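Local structure of axin interactor, dorsalization associated protein (Danio rerio, 2QZQ) at residues M13-K26 / T138-K152. The protein acts as a ventralizing factor in embryogenesis, inhibiting axin-mediated JNK activation by binding axin and disrupting its homodimerization. Sequence-based numbering, arbitrary orientation.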
# COMPACT_ATOMS: atom_id res chain seq x y z
N MSE A 13 23.51 -2.22 -3.45
CA MSE A 13 22.14 -2.63 -3.09
C MSE A 13 21.16 -1.49 -3.40
O MSE A 13 21.55 -0.34 -3.62
CB MSE A 13 22.03 -3.03 -1.61
CG MSE A 13 23.05 -4.02 -1.11
SE MSE A 13 22.81 -5.83 -1.73
CE MSE A 13 24.58 -6.65 -1.11
N THR A 14 19.87 -1.82 -3.41
CA THR A 14 18.86 -0.89 -3.91
C THR A 14 17.75 -0.71 -2.87
O THR A 14 17.31 -1.67 -2.27
CB THR A 14 18.22 -1.41 -5.22
OG1 THR A 14 19.26 -1.85 -6.13
CG2 THR A 14 17.38 -0.32 -5.86
N LEU A 15 17.33 0.54 -2.69
CA LEU A 15 16.22 0.87 -1.77
C LEU A 15 15.06 1.44 -2.55
O LEU A 15 15.23 2.22 -3.50
CB LEU A 15 16.67 1.85 -0.68
CG LEU A 15 17.61 1.32 0.40
CD1 LEU A 15 18.17 2.51 1.20
CD2 LEU A 15 16.96 0.26 1.33
N LEU A 16 13.85 1.06 -2.13
CA LEU A 16 12.66 1.46 -2.84
C LEU A 16 11.85 2.44 -2.01
O LEU A 16 11.64 2.21 -0.81
CB LEU A 16 11.82 0.21 -3.20
CG LEU A 16 10.42 0.41 -3.82
CD1 LEU A 16 10.48 1.00 -5.21
CD2 LEU A 16 9.65 -0.90 -3.81
N THR A 17 11.48 3.54 -2.65
CA THR A 17 10.48 4.47 -2.16
C THR A 17 9.21 4.32 -2.98
O THR A 17 9.24 4.37 -4.22
CB THR A 17 10.94 5.93 -2.23
OG1 THR A 17 12.23 6.03 -1.59
CG2 THR A 17 9.92 6.88 -1.50
N LEU A 18 8.09 4.13 -2.29
CA LEU A 18 6.79 4.16 -2.96
C LEU A 18 6.03 5.39 -2.55
O LEU A 18 5.73 5.57 -1.34
CB LEU A 18 5.98 2.90 -2.63
CG LEU A 18 6.60 1.58 -3.07
CD1 LEU A 18 5.87 0.39 -2.45
CD2 LEU A 18 6.68 1.50 -4.58
N THR A 19 5.76 6.27 -3.51
CA THR A 19 4.95 7.44 -3.26
C THR A 19 3.51 7.02 -3.44
O THR A 19 3.12 6.56 -4.50
CB THR A 19 5.25 8.56 -4.29
OG1 THR A 19 6.65 8.86 -4.26
CG2 THR A 19 4.44 9.84 -4.00
N ILE A 20 2.71 7.17 -2.40
CA ILE A 20 1.29 6.88 -2.52
C ILE A 20 0.68 8.20 -2.92
O ILE A 20 0.64 9.16 -2.13
CB ILE A 20 0.67 6.37 -1.20
CG1 ILE A 20 1.35 5.08 -0.71
CG2 ILE A 20 -0.85 6.23 -1.33
CD1 ILE A 20 0.94 4.67 0.72
N GLU A 21 0.23 8.26 -4.17
CA GLU A 21 -0.30 9.49 -4.72
C GLU A 21 -1.74 9.65 -4.30
O GLU A 21 -2.08 10.60 -3.62
CB GLU A 21 -0.15 9.52 -6.25
CG GLU A 21 1.34 9.40 -6.64
CD GLU A 21 1.59 9.39 -8.15
OE1 GLU A 21 0.68 9.07 -8.93
OE2 GLU A 21 2.74 9.70 -8.54
N LYS A 22 -2.57 8.70 -4.70
CA LYS A 22 -3.99 8.79 -4.40
C LYS A 22 -4.60 7.41 -4.55
O LYS A 22 -3.98 6.52 -5.12
CB LYS A 22 -4.67 9.78 -5.34
CG LYS A 22 -4.83 9.31 -6.77
CD LYS A 22 -5.31 10.43 -7.66
CE LYS A 22 -5.20 10.01 -9.13
NZ LYS A 22 -5.77 11.03 -10.04
N ILE A 23 -5.80 7.25 -4.00
CA ILE A 23 -6.56 6.03 -4.19
C ILE A 23 -7.96 6.38 -4.67
O ILE A 23 -8.64 7.25 -4.09
CB ILE A 23 -6.56 5.12 -2.91
CG1 ILE A 23 -7.25 3.77 -3.21
CG2 ILE A 23 -7.19 5.80 -1.71
CD1 ILE A 23 -7.19 2.79 -1.99
N GLY A 24 -8.37 5.72 -5.75
CA GLY A 24 -9.72 5.82 -6.28
C GLY A 24 -10.64 4.82 -5.59
O GLY A 24 -10.31 3.62 -5.48
N LEU A 25 -11.78 5.32 -5.13
CA LEU A 25 -12.81 4.49 -4.51
C LEU A 25 -14.17 5.09 -4.85
O LEU A 25 -14.33 6.31 -4.88
CB LEU A 25 -12.60 4.44 -2.98
CG LEU A 25 -11.30 3.84 -2.40
CD1 LEU A 25 -11.10 4.21 -0.91
CD2 LEU A 25 -11.25 2.34 -2.54
N LYS A 26 -15.15 4.25 -5.15
CA LYS A 26 -16.46 4.77 -5.55
C LYS A 26 -17.03 5.68 -4.45
O LYS A 26 -17.71 6.64 -4.72
CB LYS A 26 -17.44 3.61 -5.81
CG LYS A 26 -17.25 2.90 -7.15
CD LYS A 26 -17.41 1.37 -7.03
CE LYS A 26 -18.82 0.87 -7.34
NZ LYS A 26 -18.74 -0.48 -8.03
N THR A 138 -14.14 -3.27 -7.54
CA THR A 138 -14.91 -2.62 -8.57
C THR A 138 -14.23 -2.82 -9.92
O THR A 138 -13.01 -3.02 -9.99
CB THR A 138 -15.09 -1.10 -8.29
OG1 THR A 138 -15.93 -0.53 -9.31
CG2 THR A 138 -13.74 -0.37 -8.25
N LYS A 139 -15.04 -2.82 -10.97
CA LYS A 139 -14.53 -2.84 -12.34
C LYS A 139 -14.33 -1.42 -12.85
O LYS A 139 -13.75 -1.23 -13.92
CB LYS A 139 -15.48 -3.58 -13.28
CG LYS A 139 -15.40 -5.08 -13.16
CD LYS A 139 -15.79 -5.68 -14.48
CE LYS A 139 -15.79 -7.14 -14.37
NZ LYS A 139 -16.81 -7.58 -13.37
N LYS A 140 -14.80 -0.44 -12.08
CA LYS A 140 -14.55 0.97 -12.42
C LYS A 140 -13.05 1.30 -12.40
O LYS A 140 -12.26 0.68 -11.66
CB LYS A 140 -15.33 1.90 -11.50
CG LYS A 140 -16.85 1.85 -11.73
CD LYS A 140 -17.57 2.77 -10.78
CE LYS A 140 -19.00 3.02 -11.26
NZ LYS A 140 -19.77 3.87 -10.31
N PRO A 141 -12.63 2.26 -13.24
CA PRO A 141 -11.21 2.60 -13.31
C PRO A 141 -10.80 3.45 -12.09
O PRO A 141 -10.35 4.59 -12.23
CB PRO A 141 -11.11 3.40 -14.62
CG PRO A 141 -12.46 4.04 -14.75
CD PRO A 141 -13.44 3.06 -14.17
N LEU A 142 -10.97 2.87 -10.91
CA LEU A 142 -10.61 3.50 -9.65
C LEU A 142 -9.55 2.62 -9.00
O LEU A 142 -9.85 1.49 -8.54
CB LEU A 142 -11.86 3.63 -8.74
CG LEU A 142 -12.92 4.57 -9.31
CD1 LEU A 142 -14.26 4.40 -8.54
CD2 LEU A 142 -12.42 6.03 -9.26
N TYR A 143 -8.33 3.13 -9.00
CA TYR A 143 -7.12 2.37 -8.64
C TYR A 143 -6.34 3.03 -7.53
O TYR A 143 -6.56 4.20 -7.21
CB TYR A 143 -6.19 2.31 -9.87
CG TYR A 143 -6.75 1.57 -11.07
CD1 TYR A 143 -6.75 0.17 -11.10
CD2 TYR A 143 -7.20 2.26 -12.20
CE1 TYR A 143 -7.22 -0.53 -12.19
CE2 TYR A 143 -7.70 1.57 -13.31
CZ TYR A 143 -7.69 0.17 -13.29
OH TYR A 143 -8.14 -0.56 -14.35
N LEU A 144 -5.40 2.30 -6.97
CA LEU A 144 -4.33 2.90 -6.18
C LEU A 144 -3.22 3.38 -7.13
O LEU A 144 -2.70 2.58 -7.92
CB LEU A 144 -3.78 1.88 -5.17
CG LEU A 144 -2.61 2.31 -4.28
CD1 LEU A 144 -3.03 3.42 -3.28
CD2 LEU A 144 -2.01 1.10 -3.58
N HIS A 145 -2.87 4.66 -7.04
CA HIS A 145 -1.84 5.26 -7.92
C HIS A 145 -0.60 5.47 -7.11
O HIS A 145 -0.63 6.19 -6.09
CB HIS A 145 -2.30 6.62 -8.42
CG HIS A 145 -3.39 6.57 -9.44
ND1 HIS A 145 -4.69 6.23 -9.13
CD2 HIS A 145 -3.38 6.83 -10.76
CE1 HIS A 145 -5.44 6.28 -10.22
NE2 HIS A 145 -4.66 6.65 -11.22
N LEU A 146 0.49 4.82 -7.54
CA LEU A 146 1.80 4.94 -6.90
C LEU A 146 2.86 5.46 -7.87
O LEU A 146 2.70 5.37 -9.11
CB LEU A 146 2.30 3.58 -6.36
CG LEU A 146 1.37 2.71 -5.51
CD1 LEU A 146 2.00 1.33 -5.27
CD2 LEU A 146 1.05 3.43 -4.22
N ASN A 147 3.94 5.99 -7.30
CA ASN A 147 5.19 6.24 -8.06
C ASN A 147 6.31 5.51 -7.37
O ASN A 147 6.48 5.64 -6.15
CB ASN A 147 5.49 7.74 -8.20
CG ASN A 147 6.62 8.03 -9.19
OD1 ASN A 147 6.61 7.53 -10.29
ND2 ASN A 147 7.60 8.83 -8.78
N GLN A 148 7.07 4.72 -8.14
CA GLN A 148 8.21 3.97 -7.60
C GLN A 148 9.53 4.68 -7.94
O GLN A 148 9.73 5.11 -9.08
CB GLN A 148 8.28 2.53 -8.14
CG GLN A 148 6.95 1.82 -8.25
CD GLN A 148 7.11 0.32 -8.41
OE1 GLN A 148 7.95 -0.29 -7.74
NE2 GLN A 148 6.32 -0.27 -9.30
N THR A 149 10.39 4.81 -6.94
CA THR A 149 11.73 5.35 -7.13
C THR A 149 12.70 4.36 -6.54
O THR A 149 12.60 3.97 -5.36
CB THR A 149 11.96 6.71 -6.43
OG1 THR A 149 10.90 7.60 -6.75
CG2 THR A 149 13.30 7.32 -6.88
N LEU A 150 13.68 3.97 -7.36
CA LEU A 150 14.70 3.04 -6.95
C LEU A 150 16.00 3.81 -6.71
O LEU A 150 16.46 4.57 -7.56
CB LEU A 150 14.84 1.91 -7.98
CG LEU A 150 13.76 0.81 -7.94
CD1 LEU A 150 12.42 1.28 -8.49
CD2 LEU A 150 14.23 -0.43 -8.69
N HIS A 151 16.53 3.65 -5.50
CA HIS A 151 17.70 4.41 -5.05
C HIS A 151 18.95 3.55 -5.11
O HIS A 151 19.07 2.54 -4.40
CB HIS A 151 17.50 4.97 -3.64
CG HIS A 151 16.34 5.90 -3.53
ND1 HIS A 151 16.27 7.11 -4.20
CD2 HIS A 151 15.18 5.81 -2.82
CE1 HIS A 151 15.14 7.71 -3.91
NE2 HIS A 151 14.45 6.94 -3.08
N LYS A 152 19.83 3.98 -6.02
CA LYS A 152 21.18 3.46 -6.28
C LYS A 152 21.23 2.01 -6.74
O LYS A 152 20.82 1.71 -7.89
CB LYS A 152 22.15 3.81 -5.13
CG LYS A 152 23.24 2.81 -4.86
CD LYS A 152 24.16 3.35 -3.80
CE LYS A 152 23.98 2.64 -2.47
NZ LYS A 152 25.10 3.00 -1.54
O HOH W 1 8.72 7.41 -5.20
O HOH W 2 0.72 6.81 -10.75
O HOH W 3 -11.68 1.33 -6.17
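Ile20 and Leu146 lie side by side at the apolar centre where the first and last strands of this C-terminal C2-type beta sandwich, 15-24 and 144-151, pair antiparallel: Ile20 CG1 meets Leu146 CD2 at 3.9 Å. Leu144, its CG anti to the backbone N (chi1 177°), turns CD1 back over the neighbouring strand, 3.9 Å from Ile23 CB and near Ile20 CG2. Phe88 of strand 85-94 touches Leu18, Leu144 and Leu146, which places this face inside the sandwich. Farther along it, Leu18 CD2 rests on the aliphatic part of Gln148, 3.7 Å from Gln148 CG, while the buried amide is satisfied by Glu112 O and, weakly, by Lys114 N.

Between Ile20 and Lys22 the register slips by one residue: Glu21 and Lys22 of one strand stand opposite the single His145 of the other, as in a classic beta bulge. The evidence is His145 O, which accepts from Glu21 N at 3.0 Å and only weakly from Lys22 N. On the other face of the sheet, Lys22 CE sits over the centre of the His145 ring, 3.8 Å from its centroid and 5° off the normal, a CH-pi contact; Lys22 also makes a cation-pi interaction with Tyr64. A water bridges Thr19 OG1, Asn147 O and Thr149 OG1, and Asp70 bonds to the same Thr19 hydroxyl.

Toward the chain's C-terminus, Leu15 and His151 form a hydrogen-bonded pair, with His151 N to Leu15 O at 2.8 Å. The His151 ring donates from NE2 to Thr17 OG1, which also hydrogen-bonds Glu72 OE1. With a leucine here the imidazole N-H is gone, and the Thr17 hydroxyl would probably be less firmly fixed in its rotation. In the NE2 bond, 2.8 Å from His151 NE2 to Thr17 OG1, the oxygen lies only 5° out of the imidazole plane.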